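Local structure of undecaprenyl Pyrophosphate Synthase (Helicobacter pylori, 2D2R) at residues A[14-19]-A[185-190]; A[61-66]-A[133-138]; A[143-148]-A[201-206]; A[104-109]-A[179-184]. The protein is an undecaprenyl pyrophosphate synthase, a homodimeric cis-prenyltransferase that probably condenses isopentenyl diphosphate with allylic pyrophosphates, using magnesium. All coordinates share one frame; numbering follows the deposited sequence.

Contact 1. Residues A[14-19]-A[185-190]; sequences STLKHL and EVDLLL
Strands 18-22 and 188-191 are neighbours in the parallel sheet of the cis-prenyltransferase fold, and His-18, Leu-19, Asp-187 and Leu-188 join them where both begin. Leu-19 and Leu-188 form the parallel bridge, with CA atoms 5.2 Å apart. Just ahead of it the carboxylate of Asp-187 takes two backbone N-H groups, OD2 accepting from Lys-17 N at 2.8 Å and from His-18 N at 2.9 Å. The His-18 bond uses the anti lone pair of OD2, whereas Lys-17 N comes from above the carboxylate plane. CG of Asp-187 lies beside its own backbone N (chi1 -63°), which turns the acid toward the backbone of Lys-17 and His-18, while the backbone N of Asp-187 donates to His-18 O at 2.9 Å. One residue thus holds His-18 by both its N-H and its C=O. A water links the other oxygen, OD1, with Thr-15 O.

The imidazole of His-18 carries CG2 of Val-186 over one face, a CH-pi contact 3.8 Å from the ring centroid. Its two nitrogens are held from outside, ND1 by Pro-184 O and NE2 by Thr-64, so the ring's rotation is fixed. Leu-16, in the loop before the strand, packs its CD1 near CB of Leu-188 and is covered by helix 223-236; Phe-212 packs on Leu-188. The two bridge leucines run alongside each other from the same face of the sheet and meet tightly, CD1 of Leu-19 coming 3.5 Å from CG of Leu-188.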
loop_
_atom_site.group_PDB
_atom_site.type_symbol
_atom_site.label_atom_id
_atom_site.label_comp_id
_atom_site.label_asym_id
_atom_site.label_seq_id
_atom_site.Cartn_x
_atom_site.Cartn_y
_atom_site.Cartn_z
ATOM N N SER A 14 6.632 19.524 9.799
ATOM C CA SER A 14 6.122 19.339 11.184
ATOM C C SER A 14 5.508 17.941 11.280
ATOM O O SER A 14 6.127 16.991 11.780
ATOM C CB SER A 14 5.058 20.401 11.484
ATOM O OG SER A 14 5.514 21.702 11.141
ATOM N N THR A 15 4.270 17.835 10.804
ATOM C CA THR A 15 3.544 16.570 10.759
ATOM C C THR A 15 4.118 15.782 9.574
ATOM O O THR A 15 4.030 14.547 9.523
ATOM C CB THR A 15 2.057 16.829 10.534
ATOM O OG1 THR A 15 1.443 17.075 11.794
ATOM C CG2 THR A 15 1.371 15.637 9.875
ATOM N N LEU A 16 4.709 16.504 8.629
ATOM C CA LEU A 16 5.292 15.879 7.467
ATOM C C LEU A 16 6.767 15.649 7.681
ATOM O O LEU A 16 7.561 16.580 7.640
ATOM C CB LEU A 16 5.088 16.740 6.240
ATOM C CG LEU A 16 5.688 16.169 4.957
ATOM C CD1 LEU A 16 5.106 14.786 4.724
ATOM C CD2 LEU A 16 5.414 17.059 3.785
ATOM N N LYS A 17 7.149 14.402 7.918
ATOM C CA LYS A 17 8.545 14.092 8.130
ATOM C C LYS A 17 9.151 13.260 7.007
ATOM O O LYS A 17 10.298 13.487 6.618
ATOM C CB LYS A 17 8.735 13.358 9.445
ATOM C CG LYS A 17 8.404 14.194 10.649
ATOM C CD LYS A 17 8.691 13.418 11.904
ATOM C CE LYS A 17 8.568 14.277 13.163
ATOM N NZ LYS A 17 9.664 15.298 13.317
ATOM N N HIS A 18 8.381 12.312 6.469
ATOM C CA HIS A 18 8.899 11.432 5.416
ATOM C C HIS A 18 7.968 11.490 4.213
ATOM O O HIS A 18 6.768 11.130 4.333
ATOM C CB HIS A 18 8.949 9.993 5.974
ATOM C CG HIS A 18 9.533 8.987 5.032
ATOM N ND1 HIS A 18 9.766 7.674 5.397
ATOM C CD2 HIS A 18 9.944 9.100 3.746
ATOM C CE1 HIS A 18 10.288 7.023 4.368
ATOM N NE2 HIS A 18 10.406 7.865 3.354
ATOM N N LEU A 19 8.504 11.943 3.076
ATOM C CA LEU A 19 7.779 12.062 1.819
ATOM C C LEU A 19 8.378 11.011 0.908
ATOM O O LEU A 19 9.597 10.849 0.872
ATOM C CB LEU A 19 7.965 13.454 1.201
ATOM C CG LEU A 19 7.543 13.718 -0.264
ATOM C CD1 LEU A 19 6.022 13.531 -0.451
ATOM C CD2 LEU A 19 7.917 15.181 -0.684
ATOM N N GLU A 185 8.136 6.337 9.477
ATOM C CA GLU A 185 7.211 5.776 8.518
ATOM C C GLU A 185 6.885 6.854 7.495
ATOM O O GLU A 185 7.169 8.066 7.676
ATOM C CB GLU A 185 5.903 5.303 9.205
ATOM C CG GLU A 185 6.082 4.100 10.145
ATOM C CD GLU A 185 6.612 2.824 9.437
ATOM O OE1 GLU A 185 5.834 2.124 8.744
ATOM O OE2 GLU A 185 7.804 2.503 9.608
ATOM N N VAL A 186 6.293 6.427 6.390
ATOM C CA VAL A 186 5.927 7.377 5.363
ATOM C C VAL A 186 4.693 8.202 5.738
ATOM O O VAL A 186 3.667 7.616 6.137
ATOM C CB VAL A 186 5.657 6.659 4.044
ATOM C CG1 VAL A 186 5.130 7.674 3.033
ATOM C CG2 VAL A 186 6.917 5.995 3.562
ATOM N N ASP A 187 4.769 9.535 5.611
ATOM C CA ASP A 187 3.611 10.367 5.920
ATOM C C ASP A 187 2.753 10.700 4.710
ATOM O O ASP A 187 1.536 10.872 4.834
ATOM C CB ASP A 187 4.017 11.699 6.541
ATOM C CG ASP A 187 4.708 11.525 7.864
ATOM O OD1 ASP A 187 4.069 11.027 8.813
ATOM O OD2 ASP A 187 5.917 11.871 7.948
ATOM N N LEU A 188 3.393 10.818 3.555
ATOM C CA LEU A 188 2.697 11.199 2.352
ATOM C C LEU A 188 3.404 10.472 1.227
ATOM O O LEU A 188 4.617 10.578 1.091
ATOM C CB LEU A 188 2.756 12.757 2.221
ATOM C CG LEU A 188 2.827 13.598 0.944
ATOM C CD1 LEU A 188 2.069 13.007 -0.208
ATOM C CD2 LEU A 188 2.416 15.034 1.192
ATOM N N LEU A 189 2.663 9.661 0.478
ATOM C CA LEU A 189 3.210 8.899 -0.660
ATOM C C LEU A 189 2.605 9.527 -1.900
ATOM O O LEU A 189 1.388 9.562 -2.079
ATOM C CB LEU A 189 2.814 7.403 -0.564
ATOM C CG LEU A 189 3.186 6.591 -1.807
ATOM C CD1 LEU A 189 4.722 6.637 -2.006
ATOM C CD2 LEU A 189 2.755 5.169 -1.644
ATOM N N LEU A 190 3.462 10.104 -2.728
ATOM C CA LEU A 190 2.994 10.785 -3.928
ATOM C C LEU A 190 3.358 10.042 -5.165
ATOM O O LEU A 190 4.459 9.508 -5.239
ATOM C CB LEU A 190 3.665 12.163 -4.030
ATOM C CG LEU A 190 3.566 12.913 -5.344
ATOM C CD1 LEU A 190 2.114 13.415 -5.480
ATOM C CD2 LEU A 190 4.601 14.155 -5.293
HETATM O O HOH W 1 5.279 12.506 10.765
#

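Contact 2. Residues A[61-66]-A[133-138]; sequences ECLTLY and KDFTQV
Phe-135 opens the contact by bringing its ring against the start of strand 62-66, with CZ 3.9 Å from CB of Leu-63. CG stands opposite the backbone N (chi1 174°), which carries the ring to that leucine; Cys-55 and Leu-60 also touch it. At Thr-136 the backbone pairing begins. Its N-H reaches Glu-61 O at 3.0 Å from well above the carbonyl plane, and its carbonyl accepts Leu-63 N at 2.9 Å in a much more head-on approach. Gln-137 sits beside Leu-63 on the other face of the sheet from Thr-136, and its amide oxygen goes to the hydroxyl of Tyr-98. Val-138 closes the run: its N-H gives Leu-63 O a short, nearly straight bond of 2.7 Å (171° at the hydrogen), and its O takes Leu-65 N. Val-138 and Thr-64 are flanking neighbours on one face. CB of the valine is 3.5 Å from OG1 of Thr-64, whose polar partner is His-18, while CG2 reaches back to SG of Cys-62 at 3.8 Å. Alternating donors and acceptors, with the two strands running only 15° apart, are the regular ladder of a parallel beta-sheet, here between central strands of the cis-prenyltransferase fold.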
loop_
_atom_site.group_PDB
_atom_site.type_symbol
_atom_site.label_atom_id
_atom_site.label_comp_id
_atom_site.label_asym_id
_atom_site.label_seq_id
_atom_site.Cartn_x
_atom_site.Cartn_y
_atom_site.Cartn_z
ATOM N N GLU A 61 12.556 15.452 6.920
ATOM C CA GLU A 61 13.564 14.616 7.521
ATOM C C GLU A 61 13.976 13.453 6.589
ATOM O O GLU A 61 15.094 12.932 6.698
ATOM C CB GLU A 61 13.077 14.077 8.876
ATOM C CG GLU A 61 12.848 15.122 9.936
ATOM C CD GLU A 61 12.182 14.540 11.201
ATOM O OE1 GLU A 61 12.176 13.279 11.380
ATOM O OE2 GLU A 61 11.665 15.339 12.019
ATOM N N CYS A 62 13.085 13.071 5.654
ATOM C CA CYS A 62 13.374 11.936 4.773
ATOM C C CYS A 62 12.594 12.014 3.454
ATOM O O CYS A 62 11.427 12.374 3.443
ATOM C CB CYS A 62 13.026 10.618 5.496
ATOM S SG CYS A 62 13.672 9.174 4.720
ATOM N N LEU A 63 13.244 11.667 2.359
ATOM C CA LEU A 63 12.629 11.692 1.050
ATOM C C LEU A 63 13.066 10.379 0.422
ATOM O O LEU A 63 14.271 10.111 0.328
ATOM C CB LEU A 63 13.180 12.882 0.232
ATOM C CG LEU A 63 12.668 13.012 -1.209
ATOM C CD1 LEU A 63 11.158 13.361 -1.141
ATOM C CD2 LEU A 63 13.447 14.115 -2.007
ATOM N N THR A 64 12.104 9.548 0.010
ATOM C CA THR A 64 12.433 8.281 -0.600
ATOM C C THR A 64 11.862 8.322 -2.025
ATOM O O THR A 64 10.681 8.613 -2.209
ATOM C CB THR A 64 11.805 7.131 0.175
ATOM O OG1 THR A 64 12.297 7.141 1.511
ATOM C CG2 THR A 64 12.172 5.824 -0.465
ATOM N N LEU A 65 12.699 7.992 -3.015
ATOM C CA LEU A 65 12.325 8.065 -4.424
ATOM C C LEU A 65 12.403 6.704 -5.088
ATOM O O LEU A 65 13.374 5.951 -4.909
ATOM C CB LEU A 65 13.246 9.092 -5.152
ATOM C CG LEU A 65 13.156 10.540 -4.640
ATOM C CD1 LEU A 65 14.191 11.402 -5.308
ATOM C CD2 LEU A 65 11.763 11.130 -4.929
ATOM N N TYR A 66 11.368 6.359 -5.837
ATOM C CA TYR A 66 11.371 5.049 -6.436
ATOM C C TYR A 66 12.189 5.110 -7.717
ATOM O O TYR A 66 11.661 5.355 -8.807
ATOM C CB TYR A 66 9.935 4.610 -6.658
ATOM C CG TYR A 66 9.721 3.152 -6.923
ATOM C CD1 TYR A 66 10.748 2.226 -6.784
ATOM C CD2 TYR A 66 8.481 2.700 -7.316
ATOM C CE1 TYR A 66 10.538 0.876 -7.026
ATOM C CE2 TYR A 66 8.247 1.358 -7.575
ATOM C CZ TYR A 66 9.279 0.442 -7.423
ATOM O OH TYR A 66 9.016 -0.898 -7.620
ATOM N N LYS A 133 22.625 14.076 9.811
ATOM C CA LYS A 133 21.506 13.491 10.536
ATOM C C LYS A 133 20.168 14.222 10.405
ATOM O O LYS A 133 19.134 13.679 10.778
ATOM C CB LYS A 133 21.883 13.327 12.008
ATOM C CG LYS A 133 22.797 14.418 12.537
ATOM C CD LYS A 133 23.472 13.947 13.818
ATOM C CE LYS A 133 24.496 14.944 14.336
ATOM N NZ LYS A 133 25.548 15.262 13.315
ATOM N N ASP A 134 20.169 15.425 9.846
ATOM C CA ASP A 134 18.911 16.143 9.697
ATOM C C ASP A 134 18.013 15.633 8.559
ATOM O O ASP A 134 16.874 15.239 8.811
ATOM C CB ASP A 134 19.179 17.634 9.529
ATOM C CG ASP A 134 19.949 18.221 10.712
ATOM O OD1 ASP A 134 19.529 17.978 11.877
ATOM O OD2 ASP A 134 20.971 18.915 10.472
ATOM N N PHE A 135 18.535 15.610 7.331
ATOM C CA PHE A 135 17.784 15.176 6.153
ATOM C C PHE A 135 18.436 13.986 5.470
ATOM O O PHE A 135 19.664 13.954 5.321
ATOM C CB PHE A 135 17.679 16.347 5.149
ATOM C CG PHE A 135 17.051 15.998 3.810
ATOM C CD1 PHE A 135 15.671 15.818 3.685
ATOM C CD2 PHE A 135 17.837 15.939 2.652
ATOM C CE1 PHE A 135 15.076 15.591 2.423
ATOM C CE2 PHE A 135 17.272 15.718 1.393
ATOM C CZ PHE A 135 15.876 15.544 1.277
ATOM N N THR A 136 17.606 13.018 5.059
ATOM C CA THR A 136 18.072 11.837 4.352
ATOM C C THR A 136 17.331 11.663 3.019
ATOM O O THR A 136 16.108 11.888 2.924
ATOM C CB THR A 136 17.831 10.537 5.128
ATOM O OG1 THR A 136 18.534 10.547 6.375
ATOM C CG2 THR A 136 18.294 9.334 4.274
ATOM N N GLN A 137 18.077 11.277 1.993
ATOM C CA GLN A 137 17.478 11.001 0.689
ATOM C C GLN A 137 17.729 9.519 0.522
ATOM O O GLN A 137 18.867 9.068 0.645
ATOM C CB GLN A 137 18.143 11.766 -0.468
ATOM C CG GLN A 137 17.449 11.500 -1.820
ATOM C CD GLN A 137 18.396 11.436 -3.012
ATOM O OE1 GLN A 137 19.295 10.588 -3.081
ATOM N NE2 GLN A 137 18.202 12.347 -3.949
ATOM N N VAL A 138 16.656 8.773 0.266
ATOM C CA VAL A 138 16.728 7.350 0.075
ATOM C C VAL A 138 16.377 7.042 -1.369
ATOM O O VAL A 138 15.379 7.569 -1.885
ATOM C CB VAL A 138 15.721 6.605 1.010
ATOM C CG1 VAL A 138 15.941 5.089 0.918
ATOM C CG2 VAL A 138 15.861 7.125 2.462
#

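Contact 3. Residues A[143-148]-A[201-206]; sequences YGSKNE and FLLWQS
The backbones come nearest at Ser-145 and Phe-201, CA atoms 5.3 Å apart, where the first turn of helix 145-158, with Gly-144 at the N-cap position, faces the loop as it coils through 203-205. OG of Ser-145 accepts the backbone N-H of Leu-203 at 3.1 Å; set opposite its own backbone N (chi1 -167°), the hydroxyl leans out of the helix against the leucine's CB and CG. Beside it the Tyr-143 ring brings its CE2 edge to Phe-201 CA, and the two aromatic side chains cross at about a right angle. The tyrosine OH takes only a weak bond from Leu-202 N, but donates to Glu-148 OE1 at 2.6 Å. From the opposite face of that carboxylate, NE2 of Gln-205 reaches the same OE1 at 3.0 Å with an almost straight N-H (171°). Two donors therefore grip one buried oxygen, which probably helps the acid stay charged, and the glutamine amide has a second partner in Thr-180. Trp-204 meets Lys-146 of the second subunit in a cation-pi contact. Besides the start of helix 145-158, the loop touches the sheet: Phe-201 stacks on Tyr-66 and packs on strands 18-22 and 188-191, while Leu-202, like Tyr-143, rests on Ile-108 of strand 104-108.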
loop_
_atom_site.group_PDB
_atom_site.type_symbol
_atom_site.label_atom_id
_atom_site.label_comp_id
_atom_site.label_asym_id
_atom_site.label_seq_id
_atom_site.Cartn_x
_atom_site.Cartn_y
_atom_site.Cartn_z
ATOM N N TYR A 143 14.384 -2.193 -6.345
ATOM C CA TYR A 143 13.498 -2.315 -5.177
ATOM C C TYR A 143 12.099 -2.847 -5.426
ATOM O O TYR A 143 11.431 -2.456 -6.391
ATOM C CB TYR A 143 13.338 -0.940 -4.517
ATOM C CG TYR A 143 12.431 -0.978 -3.302
ATOM C CD1 TYR A 143 12.939 -1.264 -2.020
ATOM C CD2 TYR A 143 11.045 -0.846 -3.446
ATOM C CE1 TYR A 143 12.052 -1.421 -0.896
ATOM C CE2 TYR A 143 10.170 -1.005 -2.349
ATOM C CZ TYR A 143 10.657 -1.291 -1.089
ATOM O OH TYR A 143 9.734 -1.478 -0.037
ATOM N N GLY A 144 11.648 -3.708 -4.501
ATOM C CA GLY A 144 10.291 -4.217 -4.581
ATOM C C GLY A 144 9.888 -4.467 -3.141
ATOM O O GLY A 144 10.676 -5.025 -2.405
ATOM N N SER A 145 8.681 -4.072 -2.744
ATOM C CA SER A 145 8.229 -4.272 -1.368
ATOM C C SER A 145 8.082 -5.717 -0.975
ATOM O O SER A 145 8.519 -6.122 0.098
ATOM C CB SER A 145 6.919 -3.462 -1.206
ATOM O OG SER A 145 6.582 -3.349 0.113
ATOM N N LYS A 146 7.457 -6.544 -1.819
ATOM C CA LYS A 146 7.356 -7.929 -1.448
ATOM C C LYS A 146 8.724 -8.538 -1.283
ATOM O O LYS A 146 8.940 -9.341 -0.392
ATOM C CB LYS A 146 6.567 -8.730 -2.476
ATOM C CG LYS A 146 5.124 -8.406 -2.427
ATOM C CD LYS A 146 4.371 -9.336 -3.407
ATOM C CE LYS A 146 2.833 -9.080 -3.283
ATOM N NZ LYS A 146 2.112 -10.076 -4.112
ATOM N N ASN A 147 9.660 -8.176 -2.159
ATOM C CA ASN A 147 11.017 -8.698 -2.027
ATOM C C ASN A 147 11.659 -8.173 -0.755
ATOM O O ASN A 147 12.311 -8.915 -0.053
ATOM C CB ASN A 147 11.887 -8.278 -3.256
ATOM C CG ASN A 147 13.382 -8.636 -3.057
ATOM O OD1 ASN A 147 13.786 -9.770 -3.252
ATOM N ND2 ASN A 147 14.153 -7.691 -2.641
ATOM N N GLU A 148 11.491 -6.894 -0.439
ATOM C CA GLU A 148 12.073 -6.374 0.799
ATOM C C GLU A 148 11.553 -7.160 2.014
ATOM O O GLU A 148 12.308 -7.525 2.906
ATOM C CB GLU A 148 11.764 -4.893 0.996
ATOM C CG GLU A 148 12.397 -4.264 2.270
ATOM C CD GLU A 148 11.851 -2.854 2.573
ATOM O OE1 GLU A 148 10.725 -2.497 2.093
ATOM O OE2 GLU A 148 12.544 -2.110 3.295
ATOM N N PHE A 201 5.659 -0.613 -3.864
ATOM C CA PHE A 201 6.570 0.349 -3.279
ATOM C C PHE A 201 6.198 0.729 -1.858
ATOM O O PHE A 201 5.111 1.304 -1.595
ATOM C CB PHE A 201 6.573 1.592 -4.181
ATOM C CG PHE A 201 7.482 2.731 -3.722
ATOM C CD1 PHE A 201 8.849 2.539 -3.573
ATOM C CD2 PHE A 201 6.966 4.009 -3.505
ATOM C CE1 PHE A 201 9.713 3.636 -3.215
ATOM C CE2 PHE A 201 7.799 5.094 -3.151
ATOM C CZ PHE A 201 9.179 4.900 -3.015
ATOM N N LEU A 202 7.104 0.425 -0.935
ATOM C CA LEU A 202 6.963 0.808 0.472
ATOM C C LEU A 202 5.558 0.487 0.994
ATOM O O LEU A 202 4.932 1.313 1.645
ATOM C CB LEU A 202 7.214 2.322 0.625
ATOM C CG LEU A 202 8.631 2.817 0.225
ATOM C CD1 LEU A 202 8.760 4.366 0.479
ATOM C CD2 LEU A 202 9.617 2.054 1.041
ATOM N N LEU A 203 5.105 -0.729 0.754
ATOM C CA LEU A 203 3.738 -1.126 1.178
ATOM C C LEU A 203 3.605 -1.078 2.710
ATOM O O LEU A 203 2.693 -0.470 3.273
ATOM C CB LEU A 203 3.447 -2.504 0.629
ATOM C CG LEU A 203 3.545 -2.643 -0.906
ATOM C CD1 LEU A 203 3.371 -4.126 -1.364
ATOM C CD2 LEU A 203 2.440 -1.854 -1.520
ATOM N N TRP A 204 4.567 -1.677 3.384
ATOM C CA TRP A 204 4.578 -1.710 4.828
ATOM C C TRP A 204 4.745 -0.337 5.418
ATOM O O TRP A 204 3.995 0.029 6.307
ATOM C CB TRP A 204 5.701 -2.631 5.298
ATOM C CG TRP A 204 5.873 -2.702 6.804
ATOM C CD1 TRP A 204 6.454 -1.739 7.641
ATOM C CD2 TRP A 204 5.555 -3.807 7.637
ATOM N NE1 TRP A 204 6.501 -2.213 8.926
ATOM C CE2 TRP A 204 5.969 -3.480 8.948
ATOM C CE3 TRP A 204 4.966 -5.062 7.401
ATOM C CZ2 TRP A 204 5.808 -4.362 10.019
ATOM C CZ3 TRP A 204 4.810 -5.925 8.448
ATOM C CH2 TRP A 204 5.232 -5.577 9.752
ATOM N N GLN A 205 5.695 0.435 4.896
ATOM C CA GLN A 205 5.991 1.744 5.454
ATOM C C GLN A 205 4.965 2.825 5.201
ATOM O O GLN A 205 4.965 3.806 5.873
ATOM C CB GLN A 205 7.387 2.244 4.959
ATOM C CG GLN A 205 8.484 1.184 5.260
ATOM C CD GLN A 205 8.713 0.094 4.181
ATOM O OE1 GLN A 205 7.808 -0.268 3.417
ATOM N NE2 GLN A 205 9.956 -0.489 4.166
ATOM N N SER A 206 4.101 2.617 4.215
ATOM C CA SER A 206 3.087 3.598 3.854
ATOM C C SER A 206 1.703 3.129 4.364
ATOM O O SER A 206 0.713 3.614 3.865
ATOM C CB SER A 206 3.061 3.734 2.308
ATOM O OG SER A 206 4.387 3.987 1.777
#

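Contact 4. Residues A[104-109]-A[179-184]; sequences RFRAIG and DTRNLP
Arg-106 sends its extended side chain from strand 104-108 to residues 179-184, where NH2 binds two backbone carbonyls. Arg-181 O accepts on a lone pair, though its 2.5 Å from NH2 is shorter than a normal hydrogen bond and the exact length is doubtful; Asp-179 O accepts at 3.0 Å, its donor tilted from the carbonyl plane. Both oxygens sit at the edge of the guanidinium, and Leu-183 runs the opposite way to the arginine, with CD2 over one face, 3.5 Å from NH1. Edge bonds and a covered face together fix how the flat group is turned. Ile-108, two residues on, supplies the apolar part: CG2 presses on CB of Asp-179 at 3.5 Å and CD1 reaches CG2 of Thr-180 at 4.0 Å. At chi1 62° CG1 is wedged between N and C of its own backbone, and CG2 is the branch that meets the aspartate. At Gly-109 the strand has ended, and its N-H donates to OD1 of Asp-179 at 2.7 Å, an oxygen that also takes a salt bridge from Arg-151. It is a strand-to-turn contact at an outermost strand of the chain's parallel sheet, in which an arginine binds one carbonyl within the type II beta turn of Thr-180 to Leu-183 and one just before it.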
loop_
_atom_site.group_PDB
_atom_site.type_symbol
_atom_site.label_atom_id
_atom_site.label_comp_id
_atom_site.label_asym_id
_atom_site.label_seq_id
_atom_site.Cartn_x
_atom_site.Cartn_y
_atom_site.Cartn_z
ATOM N N ARG A 104 22.206 13.140 3.746
ATOM C CA ARG A 104 22.666 11.770 3.946
ATOM C C ARG A 104 22.119 10.856 2.842
ATOM O O ARG A 104 20.969 11.014 2.445
ATOM C CB ARG A 104 22.201 11.265 5.290
ATOM C CG ARG A 104 22.649 9.889 5.535
ATOM C CD ARG A 104 22.370 9.466 6.932
ATOM N NE ARG A 104 22.930 8.144 7.092
ATOM C CZ ARG A 104 22.871 7.430 8.208
ATOM N NH1 ARG A 104 22.255 7.914 9.304
ATOM N NH2 ARG A 104 23.455 6.240 8.229
ATOM N N PHE A 105 22.925 9.895 2.373
ATOM C CA PHE A 105 22.489 9.006 1.318
ATOM C C PHE A 105 22.202 7.580 1.746
ATOM O O PHE A 105 22.961 6.961 2.463
ATOM C CB PHE A 105 23.518 8.982 0.186
ATOM C CG PHE A 105 23.243 7.939 -0.866
ATOM C CD1 PHE A 105 22.190 8.100 -1.779
ATOM C CD2 PHE A 105 24.020 6.787 -0.932
ATOM C CE1 PHE A 105 21.929 7.125 -2.733
ATOM C CE2 PHE A 105 23.765 5.799 -1.885
ATOM C CZ PHE A 105 22.713 5.975 -2.789
ATOM N N ARG A 106 21.076 7.044 1.302
ATOM C CA ARG A 106 20.770 5.672 1.638
ATOM C C ARG A 106 20.122 4.982 0.447
ATOM O O ARG A 106 19.338 5.591 -0.254
ATOM C CB ARG A 106 19.844 5.644 2.851
ATOM C CG ARG A 106 19.780 4.310 3.569
ATOM C CD ARG A 106 19.481 4.530 5.082
ATOM N NE ARG A 106 18.797 3.369 5.630
ATOM C CZ ARG A 106 18.353 3.271 6.880
ATOM N NH1 ARG A 106 18.530 4.266 7.738
ATOM N NH2 ARG A 106 17.700 2.178 7.260
ATOM N N ALA A 107 20.522 3.743 0.190
ATOM C CA ALA A 107 19.947 2.923 -0.873
ATOM C C ALA A 107 19.125 1.800 -0.240
ATOM O O ALA A 107 19.522 1.250 0.806
ATOM C CB ALA A 107 21.066 2.278 -1.711
ATOM N N ILE A 108 17.983 1.472 -0.867
ATOM C CA ILE A 108 17.152 0.366 -0.442
ATOM C C ILE A 108 16.816 -0.419 -1.689
ATOM O O ILE A 108 16.789 0.111 -2.800
ATOM C CB ILE A 108 15.847 0.824 0.317
ATOM C CG1 ILE A 108 14.921 1.664 -0.560
ATOM C CG2 ILE A 108 16.253 1.597 1.573
ATOM C CD1 ILE A 108 13.623 2.110 0.182
ATOM N N GLY A 109 16.611 -1.707 -1.517
ATOM C CA GLY A 109 16.331 -2.547 -2.650
ATOM C C GLY A 109 17.249 -3.726 -2.493
ATOM O O GLY A 109 18.002 -3.797 -1.518
ATOM N N ASP A 179 14.810 -2.728 4.887
ATOM C CA ASP A 179 15.898 -1.825 4.392
ATOM C C ASP A 179 15.751 -0.435 5.012
ATOM O O ASP A 179 16.716 0.308 5.174
ATOM C CB ASP A 179 15.790 -1.658 2.862
ATOM C CG ASP A 179 16.013 -2.937 2.097
ATOM O OD1 ASP A 179 15.890 -2.896 0.843
ATOM O OD2 ASP A 179 16.310 -4.003 2.690
ATOM N N THR A 180 14.523 -0.061 5.359
ATOM C CA THR A 180 14.192 1.258 5.918
ATOM C C THR A 180 14.293 1.339 7.442
ATOM O O THR A 180 13.847 2.309 8.035
ATOM C CB THR A 180 12.717 1.629 5.563
ATOM O OG1 THR A 180 11.898 0.515 5.933
ATOM C CG2 THR A 180 12.542 1.842 4.060
ATOM N N ARG A 181 14.836 0.333 8.087
ATOM C CA ARG A 181 14.901 0.380 9.538
ATOM C C ARG A 181 15.429 1.748 10.024
ATOM O O ARG A 181 16.315 2.367 9.384
ATOM C CB ARG A 181 15.788 -0.762 10.033
ATOM C CG ARG A 181 17.230 -0.657 9.613
ATOM C CD ARG A 181 17.894 -1.970 9.961
ATOM N NE ARG A 181 18.291 -2.045 11.377
ATOM C CZ ARG A 181 19.378 -1.443 11.891
ATOM N NH1 ARG A 181 20.186 -0.713 11.121
ATOM N NH2 ARG A 181 19.667 -1.574 13.184
ATOM N N ASN A 182 14.862 2.240 11.116
ATOM C CA ASN A 182 15.298 3.516 11.679
ATOM C C ASN A 182 14.851 4.757 10.906
ATOM O O ASN A 182 15.132 5.876 11.329
ATOM C CB ASN A 182 16.832 3.541 11.834
ATOM C CG ASN A 182 17.362 2.366 12.636
ATOM O OD1 ASN A 182 16.789 1.970 13.660
ATOM N ND2 ASN A 182 18.464 1.807 12.177
ATOM N N LEU A 183 14.177 4.601 9.766
ATOM C CA LEU A 183 13.683 5.796 9.095
ATOM C C LEU A 183 12.258 5.934 9.651
ATOM O O LEU A 183 11.686 4.963 10.138
ATOM C CB LEU A 183 13.624 5.609 7.582
ATOM C CG LEU A 183 14.961 5.306 6.884
ATOM C CD1 LEU A 183 14.692 5.020 5.394
ATOM C CD2 LEU A 183 15.927 6.499 7.068
ATOM N N PRO A 184 11.685 7.132 9.613
ATOM C CA PRO A 184 10.320 7.214 10.140
ATOM C C PRO A 184 9.378 6.599 9.088
ATOM O O PRO A 184 9.773 6.367 7.945
ATOM C CB PRO A 184 10.088 8.705 10.315
ATOM C CG PRO A 184 10.971 9.345 9.277
ATOM C CD PRO A 184 12.177 8.421 9.093
#

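From the N terminus, residues 14-19 wait longest for their partner: contact 1 closes only at 185-190, enclosing contact 2 (61-66 with 133-138) and contact 4 (104-109 with 179-184). These two cross each other, since 104-109 lies inside the loop of contact 2 and 179-184 beyond it. Contact 3 (143-148 with 201-206) opens after contact 2 has closed and crosses both contact 4 and contact 1. Contacts 1 and 2 share the sheet through neighbouring strands 18-22 and 62-66, joined by backbone hydrogen bonds of Leu-19 with Cys-62 and Thr-64. Strand 136-140 carries the sheet on to contact 4. Contact 3 is tied to contact 1 by the backbone bond of Val-186 with Gln-205, and to contact 4 by Tyr-143 packing on Gly-109.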